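PDB 5LHF: N-(5'-phosphoribosyl)anthranilate isomerase from Thermococcus kodakarensis, which catalyses the isomerisation of N-(5-phospho-beta-D-ribosyl)anthranilate to 1-(2-carboxyphenylamino)-1-deoxy-D-ribulose 5-phosphate, the third of the five steps from chorismate to L-tryptophan. Local coordinates for residues 107-121 with 139-153. Numbering follows the deposited sequence.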
ATOM      1  N   VAL A 107      -1.852  -4.527 -11.304  1.00 27.09           N
ATOM      2  CA  VAL A 107      -2.499  -3.970 -12.491  1.00 27.42           C
ATOM      3  C   VAL A 107      -2.258  -4.921 -13.659  1.00 33.42           C
ATOM      4  O   VAL A 107      -1.110  -5.080 -14.100  1.00 37.30           O
ATOM      5  CB  VAL A 107      -1.983  -2.558 -12.801  1.00 26.93           C
ATOM      6  CG1 VAL A 107      -2.720  -1.997 -14.001  1.00 23.87           C
ATOM      7  CG2 VAL A 107      -2.134  -1.662 -11.583  1.00 28.44           C
ATOM      8  N   PRO A 108      -3.295  -5.575 -14.182  1.00 28.26           N
ATOM      9  CA  PRO A 108      -3.084  -6.560 -15.249  1.00 29.62           C
ATOM     10  C   PRO A 108      -2.571  -5.916 -16.527  1.00 30.15           C
ATOM     11  O   PRO A 108      -2.851  -4.751 -16.822  1.00 22.97           O
ATOM     12  CB  PRO A 108      -4.481  -7.163 -15.464  1.00 34.97           C
ATOM     13  CG  PRO A 108      -5.285  -6.766 -14.259  1.00 30.48           C
ATOM     14  CD  PRO A 108      -4.710  -5.466 -13.792  1.00 26.68           C
ATOM     15  N   ARG A 109      -1.819  -6.698 -17.298  1.00 27.42           N
ATOM     16  CA  ARG A 109      -1.316  -6.282 -18.603  1.00 29.25           C
ATOM     17  C   ARG A 109      -1.688  -7.316 -19.657  1.00 40.09           C
ATOM     18  O   ARG A 109      -0.848  -7.796 -20.420  1.00 42.13           O
ATOM     19  CB  ARG A 109       0.195  -6.070 -18.572  1.00 29.12           C
ATOM     20  CG  ARG A 109       0.651  -4.808 -17.830  1.00 28.81           C
ATOM     21  CD  ARG A 109       2.170  -4.802 -17.703  1.00 27.34           C
ATOM     22  NE  ARG A 109       2.677  -3.639 -16.988  1.00 28.43           N
ATOM     23  CZ  ARG A 109       3.967  -3.343 -16.884  1.00 25.26           C
ATOM     24  NH1 ARG A 109       4.872  -4.132 -17.450  1.00 25.69           N
ATOM     25  NH2 ARG A 109       4.354  -2.258 -16.222  1.00 24.39           N
ATOM     26  N   GLU A 110      -2.968  -7.681 -19.703  1.00 34.27           N
ATOM     27  CA  GLU A 110      -3.446  -8.729 -20.592  1.00 36.06           C
ATOM     28  C   GLU A 110      -3.959  -8.199 -21.928  1.00 42.21           C
ATOM     29  O   GLU A 110      -4.321  -8.998 -22.799  1.00 43.17           O
ATOM     30  CB  GLU A 110      -4.549  -9.536 -19.902  1.00 42.64           C
ATOM     31  CG  GLU A 110      -4.135 -10.147 -18.577  1.00 51.87           C
ATOM     32  CD  GLU A 110      -2.841 -10.931 -18.677  1.00 62.55           C
ATOM     33  OE1 GLU A 110      -2.650 -11.645 -19.685  1.00 66.62           O
ATOM     34  OE2 GLU A 110      -2.011 -10.831 -17.748  1.00 68.20           O
ATOM     35  N   SER A 111      -3.999  -6.884 -22.115  1.00 37.02           N
ATOM     36  CA  SER A 111      -4.468  -6.296 -23.359  1.00 39.11           C
ATOM     37  C   SER A 111      -3.633  -5.065 -23.683  1.00 45.18           C
ATOM     38  O   SER A 111      -3.045  -4.437 -22.798  1.00 38.22           O
ATOM     39  CB  SER A 111      -5.958  -5.924 -23.276  1.00 36.17           C
ATOM     40  OG  SER A 111      -6.347  -5.131 -24.384  1.00 38.53           O
ATOM     41  N   ASP A 112      -3.567  -4.731 -24.971  1.00 45.79           N
ATOM     42  CA  ASP A 112      -2.962  -3.465 -25.362  1.00 41.46           C
ATOM     43  C   ASP A 112      -3.893  -2.290 -25.095  1.00 36.38           C
ATOM     44  O   ASP A 112      -3.419  -1.153 -24.975  1.00 35.71           O
ATOM     45  CB  ASP A 112      -2.567  -3.493 -26.841  1.00 52.66           C
ATOM     46  CG  ASP A 112      -1.514  -4.547 -27.146  1.00 58.68           C
ATOM     47  OD1 ASP A 112      -1.312  -4.864 -28.341  1.00 59.50           O
ATOM     48  OD2 ASP A 112      -0.885  -5.054 -26.193  1.00 58.97           O
ATOM     49  N   ASP A 113      -5.201  -2.542 -24.995  1.00 26.40           N
ATOM     50  CA  ASP A 113      -6.161  -1.502 -24.649  1.00 32.74           C
ATOM     51  C   ASP A 113      -6.298  -1.427 -23.135  1.00 31.79           C
ATOM     52  O   ASP A 113      -6.727  -2.410 -22.518  1.00 31.25           O
ATOM     53  CB  ASP A 113      -7.506  -1.800 -25.286  1.00 29.76           C
ATOM     54  CG  ASP A 113      -8.588  -0.796 -24.902  1.00 38.59           C
ATOM     55  OD1 ASP A 113      -8.273   0.276 -24.335  1.00 32.15           O
ATOM     56  OD2 ASP A 113      -9.769  -1.082 -25.201  1.00 40.16           O
ATOM     57  N   PRO A 114      -5.954  -0.301 -22.497  1.00 33.39           N
ATOM     58  CA  PRO A 114      -6.098  -0.226 -21.031  1.00 29.66           C
ATOM     59  C   PRO A 114      -7.535  -0.378 -20.562  1.00 29.96           C
ATOM     60  O   PRO A 114      -7.767  -0.836 -19.434  1.00 28.09           O
ATOM     61  CB  PRO A 114      -5.530   1.159 -20.689  1.00 35.03           C
ATOM     62  CG  PRO A 114      -4.727   1.575 -21.888  1.00 35.76           C
ATOM     63  CD  PRO A 114      -5.382   0.930 -23.067  1.00 34.17           C
ATOM     64  N   ALA A 115      -8.513  -0.035 -21.407  1.00 33.01           N
ATOM     65  CA  ALA A 115      -9.913  -0.141 -21.011  1.00 27.67           C
ATOM     66  C   ALA A 115     -10.320  -1.584 -20.737  1.00 32.11           C
ATOM     67  O   ALA A 115     -11.205  -1.832 -19.909  1.00 29.25           O
ATOM     68  CB  ALA A 115     -10.808   0.466 -22.091  1.00 33.31           C
ATOM     69  N   GLU A 116      -9.701  -2.547 -21.421  1.00 35.09           N
ATOM     70  CA  GLU A 116     -10.073  -3.940 -21.199  1.00 37.54           C
ATOM     71  C   GLU A 116      -9.413  -4.496 -19.947  1.00 28.62           C
ATOM     72  O   GLU A 116     -10.049  -5.230 -19.183  1.00 28.22           O
ATOM     73  CB  GLU A 116      -9.715  -4.779 -22.422  1.00 44.88           C
ATOM     74  CG  GLU A 116     -10.308  -4.226 -23.703  1.00 48.43           C
ATOM     75  CD  GLU A 116     -10.247  -5.208 -24.846  1.00 51.31           C
ATOM     76  OE1 GLU A 116     -11.027  -5.042 -25.811  1.00 55.06           O
ATOM     77  OE2 GLU A 116      -9.423  -6.146 -24.777  1.00 49.58           O
ATOM     78  N   ASP A 117      -8.142  -4.157 -19.726  1.00 28.56           N
ATOM     79  CA  ASP A 117      -7.513  -4.478 -18.451  1.00 28.25           C
ATOM     80  C   ASP A 117      -8.253  -3.809 -17.298  1.00 32.22           C
ATOM     81  O   ASP A 117      -8.424  -4.409 -16.228  1.00 31.13           O
ATOM     82  CB  ASP A 117      -6.040  -4.069 -18.479  1.00 32.99           C
ATOM     83  CG  ASP A 117      -5.161  -5.108 -19.163  1.00 35.95           C
ATOM     84  OD1 ASP A 117      -5.420  -6.318 -18.982  1.00 34.99           O
ATOM     85  OD2 ASP A 117      -4.215  -4.718 -19.879  1.00 37.24           O
ATOM     86  N   ALA A 118      -8.731  -2.579 -17.512  1.00 28.33           N
ATOM     87  CA  ALA A 118      -9.508  -1.894 -16.482  1.00 22.20           C
ATOM     88  C   ALA A 118     -10.805  -2.637 -16.166  1.00 24.41           C
ATOM     89  O   ALA A 118     -11.182  -2.760 -14.995  1.00 26.99           O
ATOM     90  CB  ALA A 118      -9.801  -0.451 -16.905  1.00 24.22           C
ATOM     91  N   GLU A 119     -11.511  -3.132 -17.194  1.00 26.97           N
ATOM     92  CA  GLU A 119     -12.753  -3.868 -16.952  1.00 21.37           C
ATOM     93  C   GLU A 119     -12.506  -5.120 -16.125  1.00 23.46           C
ATOM     94  O   GLU A 119     -13.270  -5.434 -15.204  1.00 26.73           O
ATOM     95  CB  GLU A 119     -13.418  -4.257 -18.276  1.00 31.11           C
ATOM     96  CG  GLU A 119     -14.299  -3.184 -18.882  1.00 41.67           C
ATOM     97  CD  GLU A 119     -15.034  -3.670 -20.123  1.00 43.83           C
ATOM     98  OE1 GLU A 119     -15.571  -2.821 -20.864  1.00 43.49           O
ATOM     99  OE2 GLU A 119     -15.072  -4.899 -20.353  1.00 43.02           O
ATOM    100  N   ARG A 120     -11.460  -5.868 -16.463  1.00 27.77           N
ATOM    101  CA  ARG A 120     -11.112  -7.050 -15.690  1.00 23.06           C
ATOM    102  C   ARG A 120     -10.767  -6.681 -14.249  1.00 29.33           C
ATOM    103  O   ARG A 120     -11.129  -7.399 -13.310  1.00 30.33           O
ATOM    104  CB  ARG A 120      -9.943  -7.762 -16.368  1.00 33.80           C
ATOM    105  CG  ARG A 120      -9.416  -9.002 -15.665  1.00 49.86           C
ATOM    106  CD  ARG A 120      -8.334  -9.655 -16.514  1.00 57.50           C
ATOM    107  NE  ARG A 120      -8.467  -9.282 -17.922  1.00 63.05           N
ATOM    108  CZ  ARG A 120      -7.628  -8.474 -18.565  1.00 59.12           C
ATOM    109  NH1 ARG A 120      -6.587  -7.960 -17.923  1.00 56.23           N
ATOM    110  NH2 ARG A 120      -7.831  -8.180 -19.845  1.00 50.39           N
ATOM    111  N   LEU A 121     -10.083  -5.553 -14.049  1.00 23.05           N
ATOM    112  CA  LEU A 121      -9.656  -5.215 -12.696  1.00 23.18           C
ATOM    113  C   LEU A 121     -10.846  -4.825 -11.832  1.00 27.17           C
ATOM    114  O   LEU A 121     -10.903  -5.183 -10.653  1.00 25.66           O
ATOM    115  CB  LEU A 121      -8.618  -4.093 -12.730  1.00 29.78           C
ATOM    116  CG  LEU A 121      -7.955  -3.747 -11.391  1.00 26.35           C
ATOM    117  CD1 LEU A 121      -7.582  -5.015 -10.619  1.00 23.01           C
ATOM    118  CD2 LEU A 121      -6.731  -2.856 -11.622  1.00 27.20           C
ATOM    119  N   VAL A 139       6.677  -2.015 -13.810  1.00 33.97           N
ATOM    120  CA  VAL A 139       7.871  -1.309 -14.276  1.00 34.81           C
ATOM    121  C   VAL A 139       8.002  -1.355 -15.794  1.00 31.09           C
ATOM    122  O   VAL A 139       7.110  -1.843 -16.493  1.00 23.44           O
ATOM    123  CB  VAL A 139       9.136  -1.883 -13.611  1.00 31.87           C
ATOM    124  CG1 VAL A 139       9.052  -1.703 -12.109  1.00 22.72           C
ATOM    125  CG2 VAL A 139       9.324  -3.373 -13.984  1.00 27.91           C
ATOM    126  N   GLY A 140       9.112  -0.825 -16.317  1.00 29.69           N
ATOM    127  CA  GLY A 140       9.345  -0.923 -17.746  1.00 28.41           C
ATOM    128  C   GLY A 140       8.350  -0.105 -18.560  1.00 37.06           C
ATOM    129  O   GLY A 140       7.642   0.775 -18.051  1.00 36.10           O
ATOM    130  N   SER A 141       8.294  -0.430 -19.854  1.00 44.26           N
ATOM    131  CA  SER A 141       7.474   0.339 -20.786  1.00 51.28           C
ATOM    132  C   SER A 141       5.981   0.196 -20.501  1.00 55.29           C
ATOM    133  O   SER A 141       5.201   1.094 -20.841  1.00 60.97           O
ATOM    134  CB  SER A 141       7.779  -0.089 -22.219  1.00 51.18           C
ATOM    135  OG  SER A 141       7.387  -1.435 -22.438  1.00 51.26           O
ATOM    136  N   GLY A 142       5.562  -0.917 -19.894  1.00 46.89           N
ATOM    137  CA  GLY A 142       4.161  -1.119 -19.553  1.00 35.46           C
ATOM    138  C   GLY A 142       3.639  -0.210 -18.457  1.00 26.26           C
ATOM    139  O   GLY A 142       2.433  -0.222 -18.184  1.00 29.38           O
ATOM    140  N   ARG A 143       4.511   0.572 -17.828  1.00 29.29           N
ATOM    141  CA  ARG A 143       4.081   1.406 -16.713  1.00 33.15           C
ATOM    142  C   ARG A 143       3.079   2.465 -17.166  1.00 31.34           C
ATOM    143  O   ARG A 143       2.109   2.754 -16.455  1.00 22.57           O
ATOM    144  CB  ARG A 143       5.302   2.043 -16.056  1.00 33.98           C
ATOM    145  CG  ARG A 143       4.998   2.810 -14.811  1.00 29.83           C
ATOM    146  CD  ARG A 143       6.277   3.102 -14.046  1.00 36.23           C
ATOM    147  NE  ARG A 143       5.978   3.939 -12.897  1.00 29.99           N
ATOM    148  CZ  ARG A 143       5.589   3.471 -11.721  1.00 32.08           C
ATOM    149  NH1 ARG A 143       5.478   2.154 -11.519  1.00 27.81           N
ATOM    150  NH2 ARG A 143       5.322   4.328 -10.746  1.00 28.28           N
ATOM    151  N   ARG A 144       3.288   3.044 -18.352  1.00 27.02           N
ATOM    152  CA  ARG A 144       2.325   4.010 -18.874  1.00 33.87           C
ATOM    153  C   ARG A 144       0.958   3.363 -19.072  1.00 29.31           C
ATOM    154  O   ARG A 144      -0.079   3.970 -18.778  1.00 25.53           O
ATOM    155  CB  ARG A 144       2.840   4.614 -20.182  1.00 39.35           C
ATOM    156  CG  ARG A 144       3.859   5.734 -19.983  1.00 54.44           C
ATOM    157  CD  ARG A 144       4.421   6.253 -21.304  1.00 64.19           C
ATOM    158  NE  ARG A 144       3.484   7.114 -22.027  1.00 68.08           N
ATOM    159  CZ  ARG A 144       3.471   8.442 -21.943  1.00 66.63           C
ATOM    160  NH1 ARG A 144       4.343   9.069 -21.164  1.00 65.47           N
ATOM    161  NH2 ARG A 144       2.584   9.144 -22.638  1.00 63.95           N
ATOM    162  N   HIS A 145       0.943   2.126 -19.571  1.00 30.57           N
ATOM    163  CA  HIS A 145      -0.298   1.368 -19.672  1.00 27.13           C
ATOM    164  C   HIS A 145      -0.938   1.175 -18.305  1.00 29.48           C
ATOM    165  O   HIS A 145      -2.166   1.234 -18.167  1.00 26.41           O
ATOM    166  CB  HIS A 145      -0.011   0.018 -20.326  1.00 28.27           C
ATOM    167  CG  HIS A 145      -1.074  -1.013 -20.100  1.00 30.16           C
ATOM    168  ND1 HIS A 145      -1.158  -1.759 -18.943  1.00 33.91           N
ATOM    169  CD2 HIS A 145      -2.081  -1.441 -20.897  1.00 34.94           C
ATOM    170  CE1 HIS A 145      -2.182  -2.588 -19.030  1.00 33.72           C
ATOM    171  NE2 HIS A 145      -2.759  -2.416 -20.207  1.00 31.28           N
ATOM    172  N   ASP A 146      -0.121   0.918 -17.283  1.00 28.65           N
ATOM    173  CA  ASP A 146      -0.662   0.707 -15.945  1.00 20.18           C
ATOM    174  C   ASP A 146      -1.329   1.969 -15.411  1.00 20.05           C
ATOM    175  O   ASP A 146      -2.377   1.892 -14.764  1.00 24.29           O
ATOM    176  CB  ASP A 146       0.438   0.228 -14.999  1.00 20.75           C
ATOM    177  CG  ASP A 146       0.988  -1.139 -15.381  1.00 28.06           C
ATOM    178  OD1 ASP A 146       0.479  -1.745 -16.345  1.00 31.18           O
ATOM    179  OD2 ASP A 146       1.926  -1.608 -14.700  1.00 29.01           O
ATOM    180  N   TYR A 147      -0.740   3.140 -15.677  1.00 17.83           N
ATOM    181  CA  TYR A 147      -1.386   4.393 -15.282  1.00 19.94           C
ATOM    182  C   TYR A 147      -2.732   4.577 -15.982  1.00 19.47           C
ATOM    183  O   TYR A 147      -3.697   5.059 -15.377  1.00 23.48           O
ATOM    184  CB  TYR A 147      -0.481   5.587 -15.593  1.00 16.73           C
ATOM    185  CG  TYR A 147       0.735   5.779 -14.702  1.00 16.83           C
ATOM    186  CD1 TYR A 147       0.914   5.054 -13.529  1.00 21.80           C
ATOM    187  CD2 TYR A 147       1.716   6.701 -15.052  1.00 23.90           C
ATOM    188  CE1 TYR A 147       2.048   5.253 -12.730  1.00 25.48           C
ATOM    189  CE2 TYR A 147       2.840   6.904 -14.263  1.00 26.46           C
ATOM    190  CZ  TYR A 147       3.005   6.185 -13.116  1.00 22.70           C
ATOM    191  OH  TYR A 147       4.132   6.415 -12.358  1.00 27.00           O
ATOM    192  N   ARG A 148      -2.815   4.223 -17.267  1.00 18.71           N
ATOM    193  CA  ARG A 148      -4.080   4.386 -17.982  1.00 16.65           C
ATOM    194  C   ARG A 148      -5.168   3.501 -17.394  1.00 17.21           C
ATOM    195  O   ARG A 148      -6.331   3.914 -17.297  1.00 22.72           O
ATOM    196  CB  ARG A 148      -3.899   4.069 -19.464  1.00 17.91           C
ATOM    197  CG  ARG A 148      -3.045   5.052 -20.193  1.00 23.65           C
ATOM    198  CD  ARG A 148      -2.597   4.472 -21.510  1.00 36.69           C
ATOM    199  NE  ARG A 148      -1.358   5.071 -21.983  1.00 42.43           N
ATOM    200  CZ  ARG A 148      -1.275   6.262 -22.560  1.00 48.12           C
ATOM    201  NH1 ARG A 148      -2.359   6.996 -22.735  1.00 45.93           N
ATOM    202  NH2 ARG A 148      -0.105   6.718 -22.960  1.00 54.36           N
ATOM    203  N   VAL A 149      -4.815   2.270 -17.018  1.00 22.63           N
ATOM    204  CA  VAL A 149      -5.768   1.398 -16.340  1.00 22.29           C
ATOM    205  C   VAL A 149      -6.181   2.010 -15.009  1.00 17.97           C
ATOM    206  O   VAL A 149      -7.373   2.103 -14.689  1.00 17.61           O
ATOM    207  CB  VAL A 149      -5.166  -0.005 -16.145  1.00 28.66           C
ATOM    208  CG1 VAL A 149      -6.094  -0.872 -15.290  1.00 24.77           C
ATOM    209  CG2 VAL A 149      -4.882  -0.661 -17.495  1.00 30.48           C
ATOM    210  N   SER A 150      -5.193   2.439 -14.215  1.00 16.87           N
ATOM    211  CA  SER A 150      -5.477   2.929 -12.873  1.00 21.71           C
ATOM    212  C   SER A 150      -6.348   4.173 -12.917  1.00 14.95           C
ATOM    213  O   SER A 150      -7.212   4.368 -12.049  1.00 16.16           O
ATOM    214  CB  SER A 150      -4.166   3.209 -12.134  1.00 19.08           C
ATOM    215  OG  SER A 150      -3.377   2.030 -12.068  1.00 23.89           O
ATOM    216  N   ALA A 151      -6.136   5.030 -13.924  1.00 15.72           N
ATOM    217  CA  ALA A 151      -6.941   6.239 -14.030  1.00 19.65           C
ATOM    218  C   ALA A 151      -8.418   5.909 -14.201  1.00 19.73           C
ATOM    219  O   ALA A 151      -9.279   6.615 -13.663  1.00 22.49           O
ATOM    220  CB  ALA A 151      -6.440   7.107 -15.186  1.00 18.40           C
ATOM    221  N   ILE A 152      -8.733   4.829 -14.915  1.00 26.85           N
ATOM    222  CA  ILE A 152     -10.129   4.423 -15.047  1.00 19.82           C
ATOM    223  C   ILE A 152     -10.669   3.907 -13.715  1.00 26.94           C
ATOM    224  O   ILE A 152     -11.793   4.236 -13.317  1.00 25.33           O
ATOM    225  CB  ILE A 152     -10.276   3.380 -16.170  1.00 26.80           C
ATOM    226  CG1 ILE A 152      -9.912   4.006 -17.523  1.00 29.80           C
ATOM    227  CG2 ILE A 152     -11.694   2.831 -16.198  1.00 27.27           C
ATOM    228  CD1 ILE A 152      -9.809   3.000 -18.679  1.00 29.57           C
ATOM    229  N   ILE A 153      -9.873   3.103 -13.001  1.00 23.80           N
ATOM    230  CA  ILE A 153     -10.300   2.575 -11.709  1.00 21.88           C
ATOM    231  C   ILE A 153     -10.536   3.704 -10.715  1.00 17.72           C
ATOM    232  O   ILE A 153     -11.458   3.639  -9.889  1.00 18.39           O
ATOM    233  CB  ILE A 153      -9.261   1.576 -11.167  1.00 20.04           C
ATOM    234  CG1 ILE A 153      -8.870   0.537 -12.227  1.00 24.22           C
ATOM    235  CG2 ILE A 153      -9.784   0.917  -9.897  1.00 21.89           C
ATOM    236  CD1 ILE A 153      -9.984  -0.364 -12.649  1.00 27.94           C
TER
HETATM  237  O   HOH W   1       1.456  -4.137 -13.804  1.00 18.16           O
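Helices 114-121 and 143-153 run in broadly the same direction, their axes crossing at -53° and approaching to 8.3 Å, with P114 set beside V149 and, in the loop before the first helix, V107 beside D146. R109 reaches across with its chain extended from CG to NE and grips D146 side-on: NE donates to OD1 (3.0 Å) on the syn side, while NH2 meets OD2 (2.9 Å) from above the carboxylate plane. NH2 also gives a fairly straight bond to V139 O (2.8 Å), and G142 CA lies over the centre of one guanidinium face. D146 OD1 takes a second bond, from H145 ND1 in the plane of its ring; OD2 is met by G138 N and by a water that also donates to V107 O. Replacing D146 by an alanine is likely to leave the R109 guanidinium without its countercharge and H145 without its ND1 partner. With CG anti to the backbone N (chi1 161°), H145 swings toward the first helix, where NE2 makes a weak bond to D117 OD2 (2.7 Å), the carboxylate standing nearly perpendicular to the ring. D117 OD2 also accepts from S111 N, tying this link to the loop. Beneath the polar layer V149 is a knob among P114, D117, A118 and L121, its CG1 also touching V107 CG1 (3.8 Å). P114 and R148 lie side by side, pointing the same way, P114 CB 3.6 Å from R148 CB, and farther on I152 and I153 close around A118, I153 CD1 reaching L121 CB (4.0 Å). This is the packing of neighbouring outer helices in a TIM barrel, with the β-α loop after strand 100-106 salt-bridged through R109 to the start of the next helix.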